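Local coordinates for protein HpcE (Thermus thermophilus, PDB 1WZO) that probably catalyses the isomerisation of 2-hydroxyhepta-2,4-diene-1,7-dioate in aromatic breakdown, as a member of the fumarylacetoacetate hydrolase family, at residues F93-V98 / G218-R223; M108-A113 / I199-T204; K114-Y119 / S191-L196; N127-R132 / F151-P156. All blocks are in the same frame, centred on the assembly; numbering follows the deposited sequence.

Contact 1 (F93-V98 / G218-R223); sequences FVHYEV and GISQVR
His95 and Gln221 form an antiparallel, non-hydrogen-bonded pair where the short strand 221-222 joins strand 94-104. Backbone bonds lie to both sides of the pair. Val222 N gives to Val94 O at 2.9 Å, and Tyr96 N gives to Ser220 O at 3.0 Å. Ser220 points at the first strand and works with two rings. Its OG stands between the backbone N and the carbonyl carbon (chi1 53°). From there OG meets ND1 at the edge of the His95 ring, 3.0 Å away, and either atom could be the donor. Ser220 CB lies over one face of the Tyr96 ring in a CH-pi contact, 3.5 Å from the centroid. Val222 CG1 touches the edge of the same ring at CD2, 3.7 Å away. Gln221 lays its CB over a face of the His95 ring, 3.7 Å from CE1. Its extended chain carries NE2 to a water that also accepts from Val94 N and donates to Val222 O. Tyr96 OH bonds to Gln181. A leucine in place of Tyr96 would probably leave Ser220 CB without its flat seat and Gln181 without its hydroxyl partner. Glu97 follows directly and lies near Glu99 and Asp128. This acidic cluster on neighbouring strands is consistent with the metal site of the fumarylacetoacetate hydrolase fold.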
loop_
_atom_site.group_PDB
_atom_site.type_symbol
_atom_site.label_atom_id
_atom_site.label_comp_id
_atom_site.label_asym_id
_atom_site.label_seq_id
_atom_site.Cartn_x
_atom_site.Cartn_y
_atom_site.Cartn_z
ATOM N N PHE B 93 19.552 21.190 -23.009
ATOM C CA PHE B 93 20.498 20.121 -22.704
ATOM C C PHE B 93 19.954 18.992 -21.825
ATOM O O PHE B 93 20.164 18.997 -20.612
ATOM C CB PHE B 93 21.742 20.708 -22.027
ATOM C CG PHE B 93 22.270 21.953 -22.689
ATOM C CD1 PHE B 93 21.927 23.211 -22.207
ATOM C CD2 PHE B 93 23.107 21.867 -23.797
ATOM C CE1 PHE B 93 22.410 24.372 -22.819
ATOM C CE2 PHE B 93 23.596 23.021 -24.417
ATOM C CZ PHE B 93 23.246 24.274 -23.924
ATOM N N VAL B 94 19.275 18.027 -22.445
ATOM C CA VAL B 94 18.722 16.871 -21.737
ATOM C C VAL B 94 19.581 15.653 -22.082
ATOM O O VAL B 94 19.877 15.410 -23.251
ATOM C CB VAL B 94 17.264 16.604 -22.155
ATOM C CG1 VAL B 94 16.733 15.361 -21.452
ATOM C CG2 VAL B 94 16.407 17.805 -21.810
ATOM N N HIS B 95 19.974 14.899 -21.061
ATOM C CA HIS B 95 20.833 13.730 -21.237
ATOM C C HIS B 95 20.295 12.459 -20.595
ATOM O O HIS B 95 19.645 12.504 -19.543
ATOM C CB HIS B 95 22.207 14.005 -20.623
ATOM C CG HIS B 95 22.962 15.113 -21.285
ATOM N ND1 HIS B 95 24.029 14.886 -22.129
ATOM C CD2 HIS B 95 22.808 16.456 -21.227
ATOM C CE1 HIS B 95 24.497 16.042 -22.563
ATOM N NE2 HIS B 95 23.774 17.012 -22.030
ATOM N N TYR B 96 20.573 11.320 -21.228
ATOM C CA TYR B 96 20.174 10.039 -20.665
ATOM C C TYR B 96 21.366 9.658 -19.792
ATOM O O TYR B 96 22.441 10.250 -19.914
ATOM C CB TYR B 96 19.973 8.979 -21.768
ATOM C CG TYR B 96 21.262 8.522 -22.442
ATOM C CD1 TYR B 96 22.207 7.759 -21.750
ATOM C CD2 TYR B 96 21.570 8.920 -23.748
ATOM C CE1 TYR B 96 23.431 7.413 -22.330
ATOM C CE2 TYR B 96 22.794 8.578 -24.339
ATOM C CZ TYR B 96 23.718 7.831 -23.622
ATOM O OH TYR B 96 24.942 7.526 -24.176
ATOM N N GLU B 97 21.179 8.692 -18.903
ATOM C CA GLU B 97 22.264 8.210 -18.054
ATOM C C GLU B 97 22.023 6.725 -17.812
ATOM O O GLU B 97 21.118 6.353 -17.067
ATOM C CB GLU B 97 22.320 8.968 -16.713
ATOM C CG GLU B 97 22.853 10.399 -16.836
ATOM C CD GLU B 97 23.220 11.038 -15.499
ATOM O OE1 GLU B 97 23.703 12.192 -15.506
ATOM O OE2 GLU B 97 23.033 10.399 -14.445
ATOM N N VAL B 98 22.818 5.870 -18.456
ATOM C CA VAL B 98 22.646 4.432 -18.273
ATOM C C VAL B 98 23.301 3.998 -16.964
ATOM O O VAL B 98 24.496 4.201 -16.750
ATOM C CB VAL B 98 23.224 3.620 -19.482
ATOM C CG1 VAL B 98 24.694 3.938 -19.691
ATOM C CG2 VAL B 98 23.008 2.132 -19.255
ATOM N N GLY B 218 29.657 10.694 -21.265
ATOM C CA GLY B 218 29.675 10.260 -22.648
ATOM C C GLY B 218 28.836 11.185 -23.506
ATOM O O GLY B 218 28.354 12.205 -23.024
ATOM N N ILE B 219 28.669 10.841 -24.780
ATOM C CA ILE B 219 27.861 11.649 -25.689
ATOM C C ILE B 219 26.425 11.203 -25.438
ATOM O O ILE B 219 25.878 10.372 -26.166
ATOM C CB ILE B 219 28.257 11.381 -27.158
ATOM C CG1 ILE B 219 29.772 11.546 -27.316
ATOM C CG2 ILE B 219 27.523 12.341 -28.089
ATOM C CD1 ILE B 219 30.290 12.921 -26.915
ATOM N N SER B 220 25.817 11.780 -24.407
ATOM C CA SER B 220 24.474 11.397 -23.990
ATOM C C SER B 220 23.307 12.360 -24.209
ATOM O O SER B 220 22.228 12.154 -23.645
ATOM C CB SER B 220 24.529 11.023 -22.512
ATOM O OG SER B 220 25.136 12.072 -21.771
ATOM N N GLN B 221 23.496 13.401 -25.013
ATOM C CA GLN B 221 22.410 14.344 -25.239
ATOM C C GLN B 221 21.324 13.739 -26.123
ATOM O O GLN B 221 21.611 13.082 -27.125
ATOM C CB GLN B 221 22.938 15.641 -25.856
ATOM C CG GLN B 221 21.842 16.609 -26.276
ATOM C CD GLN B 221 22.353 18.023 -26.477
ATOM O OE1 GLN B 221 23.507 18.230 -26.854
ATOM N NE2 GLN B 221 21.491 19.005 -26.234
ATOM N N VAL B 222 20.071 13.957 -25.736
ATOM C CA VAL B 222 18.945 13.426 -26.487
ATOM C C VAL B 222 17.942 14.522 -26.821
ATOM O O VAL B 222 17.916 15.567 -26.176
ATOM C CB VAL B 222 18.245 12.302 -25.701
ATOM C CG1 VAL B 222 19.173 11.099 -25.591
ATOM C CG2 VAL B 222 17.862 12.795 -24.312
ATOM N N ARG B 223 17.122 14.280 -27.836
ATOM C CA ARG B 223 16.139 15.264 -28.262
ATOM C C ARG B 223 14.784 14.633 -28.570
ATOM O O ARG B 223 14.669 13.412 -28.700
ATOM C CB ARG B 223 16.662 15.995 -29.501
ATOM C CG ARG B 223 18.025 16.635 -29.298
ATOM C CD ARG B 223 18.515 17.300 -30.572
ATOM N NE ARG B 223 19.818 17.933 -30.392
ATOM C CZ ARG B 223 20.944 17.275 -30.129
ATOM N NH1 ARG B 223 20.937 15.952 -30.013
ATOM N NH2 ARG B 223 22.080 17.944 -29.978
HETATM O O HOH W 1 18.958 18.147 -25.343
HETATM O O HOH W 2 25.316 10.369 -19.480
#

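Contact 2 (M108-A113 / I199-T204); sequences MKRVRA and ISEFMT
Lys109 lies with its aliphatic chain across Thr204 at about a right angle. A bend at chi2 (59°) brings CD to 3.2 Å from Ser200 O and 3.5 Å from Thr204 OG1. The polar ends of both residues go on to Asp149 of the second subunit, Lys109 by a salt bridge and Thr204 by a hydrogen bond. Arg110 CB points off the other segment, but the chain returns over Glu201. One face of the guanidinium covers Glu201 O, and the angle there is too poor for a hydrogen bond. The guanidinium and carboxylate planes are 62° apart. Their salt bridge, NH1 of Arg110 to OE1 of Glu201, is long at 3.7 Å. Ser200 CB points toward the loop. The backbone O of Ser200 takes Arg110 N at 2.7 Å, with the donor above the carbonyl plane. Its OG accepts from Val111 N at 3.3 Å, and also bonds to Leu196 O. A water donates both to this OG and to Val111 O. One backbone bond and one bond to the Ser200 hydroxyl thus tie the loop to the chain at Ser200. The charged ends add a long contact at Glu201 and, across the subunit interface, the salt bridge of Lys109.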
loop_
_atom_site.group_PDB
_atom_site.type_symbol
_atom_site.label_atom_id
_atom_site.label_comp_id
_atom_site.label_asym_id
_atom_site.label_seq_id
_atom_site.Cartn_x
_atom_site.Cartn_y
_atom_site.Cartn_z
ATOM N N MET B 108 17.956 -3.338 5.545
ATOM C CA MET B 108 19.357 -3.030 5.787
ATOM C C MET B 108 19.569 -1.839 6.715
ATOM O O MET B 108 19.057 -0.750 6.468
ATOM C CB MET B 108 20.075 -2.724 4.468
ATOM C CG MET B 108 19.989 -3.797 3.395
ATOM S SD MET B 108 20.949 -3.301 1.933
ATOM C CE MET B 108 22.604 -3.807 2.437
ATOM N N LYS B 109 20.328 -2.062 7.783
ATOM C CA LYS B 109 20.679 -1.012 8.730
ATOM C C LYS B 109 22.017 -1.413 9.327
ATOM O O LYS B 109 22.138 -2.486 9.924
ATOM C CB LYS B 109 19.632 -0.864 9.841
ATOM C CG LYS B 109 19.911 0.319 10.774
ATOM C CD LYS B 109 19.941 1.638 9.995
ATOM C CE LYS B 109 20.350 2.824 10.871
ATOM N NZ LYS B 109 19.325 3.167 11.896
ATOM N N ARG B 110 23.017 -0.555 9.135
ATOM C CA ARG B 110 24.370 -0.785 9.629
ATOM C C ARG B 110 24.963 -2.089 9.096
ATOM O O ARG B 110 25.568 -2.861 9.839
ATOM C CB ARG B 110 24.391 -0.786 11.159
ATOM C CG ARG B 110 24.006 0.548 11.772
ATOM C CD ARG B 110 24.145 0.529 13.288
ATOM N NE ARG B 110 23.687 1.779 13.889
ATOM C CZ ARG B 110 24.209 2.973 13.625
ATOM N NH1 ARG B 110 25.215 3.090 12.767
ATOM N NH2 ARG B 110 23.720 4.055 14.218
ATOM N N VAL B 111 24.784 -2.325 7.801
ATOM C CA VAL B 111 25.312 -3.523 7.158
ATOM C C VAL B 111 26.729 -3.230 6.692
ATOM O O VAL B 111 26.992 -2.177 6.111
ATOM C CB VAL B 111 24.454 -3.919 5.933
ATOM C CG1 VAL B 111 25.079 -5.113 5.206
ATOM C CG2 VAL B 111 23.043 -4.247 6.385
ATOM N N ARG B 112 27.648 -4.151 6.962
ATOM C CA ARG B 112 29.032 -3.972 6.543
ATOM C C ARG B 112 29.135 -4.294 5.057
ATOM O O ARG B 112 28.386 -5.118 4.545
ATOM C CB ARG B 112 29.952 -4.906 7.339
ATOM C CG ARG B 112 29.857 -4.734 8.846
ATOM C CD ARG B 112 30.483 -5.921 9.567
ATOM N NE ARG B 112 30.185 -5.905 10.997
ATOM C CZ ARG B 112 30.373 -6.938 11.814
ATOM N NH1 ARG B 112 30.862 -8.081 11.344
ATOM N NH2 ARG B 112 30.062 -6.833 13.101
ATOM N N ALA B 113 30.066 -3.645 4.369
ATOM C CA ALA B 113 30.258 -3.861 2.939
ATOM C C ALA B 113 30.426 -5.339 2.561
ATOM O O ALA B 113 29.852 -5.806 1.572
ATOM C CB ALA B 113 31.468 -3.057 2.455
ATOM N N ILE B 199 25.066 4.100 2.973
ATOM C CA ILE B 199 23.676 4.493 3.144
ATOM C C ILE B 199 23.015 3.858 4.354
ATOM O O ILE B 199 22.469 4.568 5.207
ATOM C CB ILE B 199 22.847 4.165 1.877
ATOM C CG1 ILE B 199 23.418 4.926 0.677
ATOM C CG2 ILE B 199 21.369 4.531 2.102
ATOM C CD1 ILE B 199 22.854 4.484 -0.677
ATOM N N SER B 200 23.081 2.528 4.449
ATOM C CA SER B 200 22.450 1.808 5.552
ATOM C C SER B 200 23.016 2.158 6.917
ATOM O O SER B 200 22.444 1.786 7.937
ATOM C CB SER B 200 22.540 0.292 5.339
ATOM O OG SER B 200 23.859 -0.184 5.523
ATOM N N GLU B 201 24.138 2.865 6.940
ATOM C CA GLU B 201 24.737 3.261 8.205
ATOM C C GLU B 201 23.829 4.239 8.957
ATOM O O GLU B 201 23.785 4.224 10.187
ATOM C CB GLU B 201 26.108 3.915 7.971
ATOM C CG GLU B 201 26.844 4.300 9.263
ATOM C CD GLU B 201 26.532 5.719 9.741
ATOM O OE1 GLU B 201 26.666 5.976 10.959
ATOM O OE2 GLU B 201 26.173 6.580 8.908
ATOM N N PHE B 202 23.094 5.067 8.219
ATOM C CA PHE B 202 22.217 6.069 8.831
ATOM C C PHE B 202 20.760 5.997 8.366
ATOM O O PHE B 202 19.873 6.582 8.988
ATOM C CB PHE B 202 22.774 7.478 8.552
ATOM C CG PHE B 202 22.746 7.871 7.093
ATOM C CD1 PHE B 202 21.579 8.364 6.509
ATOM C CD2 PHE B 202 23.878 7.724 6.296
ATOM C CE1 PHE B 202 21.543 8.702 5.155
ATOM C CE2 PHE B 202 23.855 8.060 4.942
ATOM C CZ PHE B 202 22.686 8.550 4.367
ATOM N N MET B 203 20.514 5.270 7.281
ATOM C CA MET B 203 19.171 5.155 6.718
ATOM C C MET B 203 18.776 3.699 6.505
ATOM O O MET B 203 19.476 2.965 5.815
ATOM C CB MET B 203 19.122 5.886 5.371
ATOM C CG MET B 203 17.772 5.855 4.668
ATOM S SD MET B 203 17.838 6.504 2.982
ATOM C CE MET B 203 18.512 8.138 3.259
ATOM N N THR B 204 17.653 3.285 7.080
ATOM C CA THR B 204 17.193 1.911 6.909
ATOM C C THR B 204 16.669 1.682 5.490
ATOM O O THR B 204 15.748 2.370 5.043
ATOM C CB THR B 204 16.063 1.571 7.903
ATOM O OG1 THR B 204 16.552 1.706 9.239
ATOM C CG2 THR B 204 15.576 0.133 7.692
HETATM O O HOH W 3 26.485 0.305 7.424
#

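Contact 3 (K114-Y119 / S191-L196); sequences KDALDY and SVAELL
Ala116 pushes its methyl into a shallow hollow on helix 192-200. The floor of the hollow is the backbone of Ala193, with Ala193 O at 3.8 Å from Ala116 CB. Two side chains one turn apart form its walls. Ala193 CB and Leu196 CB each stand 4.1 Å from Ala116 CB. Small residues on both surfaces let the backbones come close, and the CA atoms of Ala116 and Ala193 are 5.1 Å apart. Beside this bump, Leu117 supplies a second one. Its CB points along the contact, but with CG anti to the carbonyl carbon (chi1 -64°) the branch turns in. Leu117 CD2 then meets Val192 CG1 at 3.8 Å, the two side chains crossing at about a right angle. The contact packs a short helix with a 3-10 turn against the first turns of helix 192-200. That helix starts with a capping box. Ser191 OG accepts from Glu194 N at 3.1 Å, and Glu194 OE1 accepts from Ser191 N at 2.9 Å through its anti lone pair. OE1 also makes a salt bridge with Arg64. No hydrogen bond crosses between 114-119 and 191-196, and the fit is one of packing, mostly between apolar side chains. Leu196 also packs on Val120 and Leu211, and Leu117 on Tyr123.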
loop_
_atom_site.group_PDB
_atom_site.type_symbol
_atom_site.label_atom_id
_atom_site.label_comp_id
_atom_site.label_asym_id
_atom_site.label_seq_id
_atom_site.Cartn_x
_atom_site.Cartn_y
_atom_site.Cartn_z
ATOM N N LYS B 114 31.206 -6.075 3.348
ATOM C CA LYS B 114 31.448 -7.489 3.067
ATOM C C LYS B 114 30.172 -8.330 3.042
ATOM O O LYS B 114 30.139 -9.380 2.406
ATOM C CB LYS B 114 32.427 -8.079 4.092
ATOM C CG LYS B 114 31.861 -8.222 5.496
ATOM C CD LYS B 114 32.876 -8.854 6.445
ATOM C CE LYS B 114 32.392 -8.816 7.893
ATOM N NZ LYS B 114 31.110 -9.549 8.100
ATOM N N ASP B 115 29.128 -7.868 3.728
ATOM C CA ASP B 115 27.857 -8.596 3.782
ATOM C C ASP B 115 26.745 -7.951 2.957
ATOM O O ASP B 115 25.665 -8.527 2.821
ATOM C CB ASP B 115 27.341 -8.689 5.219
ATOM C CG ASP B 115 28.342 -9.306 6.172
ATOM O OD1 ASP B 115 28.846 -10.408 5.876
ATOM O OD2 ASP B 115 28.610 -8.689 7.226
ATOM N N ALA B 116 27.007 -6.767 2.414
ATOM C CA ALA B 116 25.998 -6.026 1.663
ATOM C C ALA B 116 25.300 -6.744 0.515
ATOM O O ALA B 116 24.072 -6.745 0.448
ATOM C CB ALA B 116 26.584 -4.711 1.163
ATOM N N LEU B 117 26.063 -7.341 -0.394
ATOM C CA LEU B 117 25.443 -8.012 -1.526
ATOM C C LEU B 117 24.498 -9.136 -1.118
ATOM O O LEU B 117 23.671 -9.562 -1.917
ATOM C CB LEU B 117 26.511 -8.519 -2.509
ATOM C CG LEU B 117 27.343 -7.419 -3.184
ATOM C CD1 LEU B 117 28.226 -8.021 -4.275
ATOM C CD2 LEU B 117 26.422 -6.368 -3.789
ATOM N N ASP B 118 24.604 -9.602 0.125
ATOM C CA ASP B 118 23.718 -10.654 0.618
ATOM C C ASP B 118 22.304 -10.124 0.855
ATOM O O ASP B 118 21.368 -10.905 1.038
ATOM C CB ASP B 118 24.235 -11.249 1.931
ATOM C CG ASP B 118 25.518 -12.023 1.755
ATOM O OD1 ASP B 118 25.628 -12.768 0.757
ATOM O OD2 ASP B 118 26.409 -11.899 2.624
ATOM N N TYR B 119 22.152 -8.801 0.865
ATOM C CA TYR B 119 20.840 -8.197 1.083
ATOM C C TYR B 119 20.178 -7.759 -0.212
ATOM O O TYR B 119 19.071 -7.228 -0.196
ATOM C CB TYR B 119 20.952 -6.988 2.021
ATOM C CG TYR B 119 21.329 -7.349 3.435
ATOM C CD1 TYR B 119 22.632 -7.731 3.758
ATOM C CD2 TYR B 119 20.377 -7.327 4.450
ATOM C CE1 TYR B 119 22.974 -8.083 5.058
ATOM C CE2 TYR B 119 20.706 -7.674 5.751
ATOM C CZ TYR B 119 22.006 -8.053 6.049
ATOM O OH TYR B 119 22.326 -8.409 7.338
ATOM N N SER B 191 31.791 0.951 -4.869
ATOM C CA SER B 191 31.077 -0.244 -5.304
ATOM C C SER B 191 29.668 -0.288 -4.730
ATOM O O SER B 191 29.324 0.479 -3.826
ATOM C CB SER B 191 31.823 -1.494 -4.853
ATOM O OG SER B 191 31.816 -1.604 -3.439
ATOM N N VAL B 192 28.856 -1.192 -5.264
ATOM C CA VAL B 192 27.499 -1.369 -4.780
ATOM C C VAL B 192 27.574 -1.667 -3.281
ATOM O O VAL B 192 26.841 -1.080 -2.476
ATOM C CB VAL B 192 26.811 -2.547 -5.492
ATOM C CG1 VAL B 192 25.468 -2.830 -4.844
ATOM C CG2 VAL B 192 26.649 -2.234 -6.978
ATOM N N ALA B 193 28.470 -2.576 -2.906
ATOM C CA ALA B 193 28.638 -2.941 -1.499
ATOM C C ALA B 193 29.015 -1.735 -0.640
ATOM O O ALA B 193 28.468 -1.547 0.437
ATOM C CB ALA B 193 29.697 -4.034 -1.359
ATOM N N GLU B 194 29.952 -0.919 -1.111
ATOM C CA GLU B 194 30.359 0.254 -0.346
ATOM C C GLU B 194 29.233 1.282 -0.227
ATOM O O GLU B 194 29.078 1.927 0.816
ATOM C CB GLU B 194 31.588 0.901 -0.982
ATOM C CG GLU B 194 32.848 0.044 -0.882
ATOM C CD GLU B 194 34.013 0.664 -1.613
ATOM O OE1 GLU B 194 33.857 0.958 -2.813
ATOM O OE2 GLU B 194 35.079 0.859 -0.989
ATOM N N LEU B 195 28.455 1.436 -1.295
ATOM C CA LEU B 195 27.340 2.378 -1.307
ATOM C C LEU B 195 26.240 1.953 -0.327
ATOM O O LEU B 195 25.714 2.780 0.428
ATOM C CB LEU B 195 26.769 2.498 -2.729
ATOM C CG LEU B 195 27.668 3.203 -3.752
ATOM C CD1 LEU B 195 27.090 3.064 -5.148
ATOM C CD2 LEU B 195 27.802 4.681 -3.375
ATOM N N LEU B 196 25.892 0.670 -0.330
ATOM C CA LEU B 196 24.857 0.177 0.576
ATOM C C LEU B 196 25.314 0.253 2.033
ATOM O O LEU B 196 24.497 0.410 2.945
ATOM C CB LEU B 196 24.472 -1.267 0.220
ATOM C CG LEU B 196 23.793 -1.473 -1.138
ATOM C CD1 LEU B 196 23.652 -2.967 -1.409
ATOM C CD2 LEU B 196 22.421 -0.794 -1.155
#

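Contact 4 (N127-R132 / F151-P156); sequences NDLVAR and FLPLGP
Phe151 holds its ring well off a staggered position, and this chi1 of -94° places the ring beside Leu129, with one face over Leu129 CB. Leu129 in turn has CG anti to its carbonyl carbon (chi1 -70°), and its chi2, off a staggered value, sets CD1 against Pro153 CD at 3.5 Å. Leu129 CB meets the Phe151 ring in a CH-pi contact, 4.0 Å from the centroid and offset toward the rim. At the ring edge, Phe151 CE1 lies 3.9 Å from Ala131 N and close to the Ala131 methyl. A valine in place of Phe151 would probably open a gap beside Leu129 CB and Ala131, and take away the packing against Pro88. Further along, Asn127 CB rests on the Pro153 ring, 3.8 Å from CD. Leu152 CD1 bends back to the chain at Asn127 O, 3.6 Å away. The backbones join strand 120-131 to strand 152-159 as antiparallel neighbours. Asn127 N gives to Pro153 O at 3.2 Å with an angle of 165°. Leu129 N gives only a weak bond to Phe151 O, at 3.3 Å. Asp128 is the centre of an inverse gamma turn. Its CB points away from the partner strand, and its carboxylate makes salt bridges to Lys146 and Lys73. Lys73 also donates to Phe151 O. The chemistry is therefore divided: apolar packing joins the strands on the Leu129 side, while Lys73 links Phe151 O to the acidic side chain of Asp128.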
loop_
_atom_site.group_PDB
_atom_site.type_symbol
_atom_site.label_atom_id
_atom_site.label_comp_id
_atom_site.label_asym_id
_atom_site.label_seq_id
_atom_site.Cartn_x
_atom_site.Cartn_y
_atom_site.Cartn_z
ATOM N N ASN B 127 17.483 4.530 -16.548
ATOM C CA ASN B 127 17.873 5.642 -17.397
ATOM C C ASN B 127 17.652 6.855 -16.479
ATOM O O ASN B 127 16.532 7.356 -16.359
ATOM C CB ASN B 127 16.969 5.738 -18.626
ATOM C CG ASN B 127 17.471 6.760 -19.619
ATOM O OD1 ASN B 127 18.284 7.619 -19.272
ATOM N ND2 ASN B 127 16.989 6.681 -20.860
ATOM N N ASP B 128 18.717 7.301 -15.817
ATOM C CA ASP B 128 18.637 8.424 -14.880
ATOM C C ASP B 128 18.801 9.754 -15.612
ATOM O O ASP B 128 19.847 10.400 -15.539
ATOM C CB ASP B 128 19.708 8.240 -13.794
ATOM C CG ASP B 128 19.754 9.386 -12.806
ATOM O OD1 ASP B 128 18.682 9.930 -12.475
ATOM O OD2 ASP B 128 20.865 9.729 -12.348
ATOM N N LEU B 129 17.748 10.152 -16.316
ATOM C CA LEU B 129 17.757 11.377 -17.105
ATOM C C LEU B 129 17.981 12.651 -16.303
ATOM O O LEU B 129 17.693 12.727 -15.103
ATOM C CB LEU B 129 16.457 11.486 -17.915
ATOM C CG LEU B 129 16.307 10.474 -19.061
ATOM C CD1 LEU B 129 14.980 9.725 -18.951
ATOM C CD2 LEU B 129 16.400 11.205 -20.396
ATOM N N VAL B 130 18.515 13.656 -16.978
ATOM C CA VAL B 130 18.775 14.931 -16.340
ATOM C C VAL B 130 18.628 16.060 -17.346
ATOM O O VAL B 130 18.958 15.905 -18.526
ATOM C CB VAL B 130 20.203 14.984 -15.731
ATOM C CG1 VAL B 130 21.254 14.728 -16.818
ATOM C CG2 VAL B 130 20.446 16.354 -15.097
ATOM N N ALA B 131 18.092 17.184 -16.884
ATOM C CA ALA B 131 17.952 18.363 -17.727
ATOM C C ALA B 131 19.002 19.319 -17.171
ATOM O O ALA B 131 18.762 20.023 -16.183
ATOM C CB ALA B 131 16.559 18.952 -17.596
ATOM N N ARG B 132 20.178 19.319 -17.792
ATOM C CA ARG B 132 21.276 20.158 -17.333
ATOM C C ARG B 132 20.963 21.648 -17.294
ATOM O O ARG B 132 21.628 22.405 -16.577
ATOM C CB ARG B 132 22.530 19.885 -18.174
ATOM C CG ARG B 132 23.076 18.478 -17.951
ATOM C CD ARG B 132 24.470 18.296 -18.531
ATOM N NE ARG B 132 25.030 16.983 -18.207
ATOM C CZ ARG B 132 25.255 16.547 -16.968
ATOM N NH1 ARG B 132 24.971 17.316 -15.923
ATOM N NH2 ARG B 132 25.774 15.341 -16.774
ATOM N N PHE B 151 11.243 10.893 -15.791
ATOM C CA PHE B 151 12.695 10.920 -15.906
ATOM C C PHE B 151 13.443 9.718 -15.336
ATOM O O PHE B 151 14.659 9.777 -15.145
ATOM C CB PHE B 151 13.271 12.217 -15.321
ATOM C CG PHE B 151 13.480 13.302 -16.350
ATOM C CD1 PHE B 151 14.522 14.216 -16.216
ATOM C CD2 PHE B 151 12.652 13.388 -17.470
ATOM C CE1 PHE B 151 14.747 15.202 -17.189
ATOM C CE2 PHE B 151 12.863 14.368 -18.447
ATOM C CZ PHE B 151 13.914 15.275 -18.307
ATOM N N LEU B 152 12.729 8.630 -15.062
ATOM C CA LEU B 152 13.402 7.432 -14.575
ATOM C C LEU B 152 12.884 6.130 -15.170
ATOM O O LEU B 152 12.207 5.346 -14.502
ATOM C CB LEU B 152 13.381 7.334 -13.039
ATOM C CG LEU B 152 14.211 6.156 -12.493
ATOM C CD1 LEU B 152 15.632 6.223 -13.064
ATOM C CD2 LEU B 152 14.257 6.192 -10.951
ATOM N N PRO B 153 13.148 5.907 -16.465
ATOM C CA PRO B 153 12.684 4.647 -17.050
ATOM C C PRO B 153 13.362 3.565 -16.203
ATOM O O PRO B 153 14.495 3.751 -15.761
ATOM C CB PRO B 153 13.239 4.711 -18.469
ATOM C CG PRO B 153 13.094 6.185 -18.796
ATOM C CD PRO B 153 13.551 6.867 -17.512
ATOM N N LEU B 154 12.679 2.457 -15.952
ATOM C CA LEU B 154 13.265 1.407 -15.127
ATOM C C LEU B 154 12.768 0.039 -15.563
ATOM O O LEU B 154 11.563 -0.186 -15.674
ATOM C CB LEU B 154 12.915 1.630 -13.648
ATOM C CG LEU B 154 13.594 0.724 -12.615
ATOM C CD1 LEU B 154 15.028 1.177 -12.426
ATOM C CD2 LEU B 154 12.857 0.784 -11.279
ATOM N N GLY B 155 13.707 -0.873 -15.809
ATOM C CA GLY B 155 13.337 -2.215 -16.221
ATOM C C GLY B 155 14.192 -2.709 -17.376
ATOM O O GLY B 155 15.331 -2.272 -17.537
ATOM N N PRO B 156 13.654 -3.607 -18.215
ATOM C CA PRO B 156 12.294 -4.138 -18.078
ATOM C C PRO B 156 12.154 -5.275 -17.074
ATOM O O PRO B 156 11.040 -5.672 -16.731
ATOM C CB PRO B 156 11.954 -4.579 -19.505
ATOM C CG PRO B 156 13.287 -5.004 -20.048
ATOM C CD PRO B 156 14.206 -3.911 -19.550
#

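Overall arrangement
The contacts form two groups. Contacts 1 and 4 have centres about 10 Å apart and touch, because strands 94-104 and 120-131 are sheet neighbours: Glu97 O meets Asp128 N, and Phe93 O meets Arg132 N. Contacts 2 and 3 have centres about 9 Å apart, and both use helix 192-200. Contacts 1 and 2 are about 32 Å apart between centres, on opposite sides of the centre of the chain. Along the chain the loops are nested: contact 1 encloses contact 2, which encloses contact 3, which encloses contact 4. Contacts 1 and 4 contribute Glu97 and Asp128 to the acidic cluster, while contact 2 also faces other subunits. All four belong to the part of the chain related to fumarylacetoacetate hydrolases.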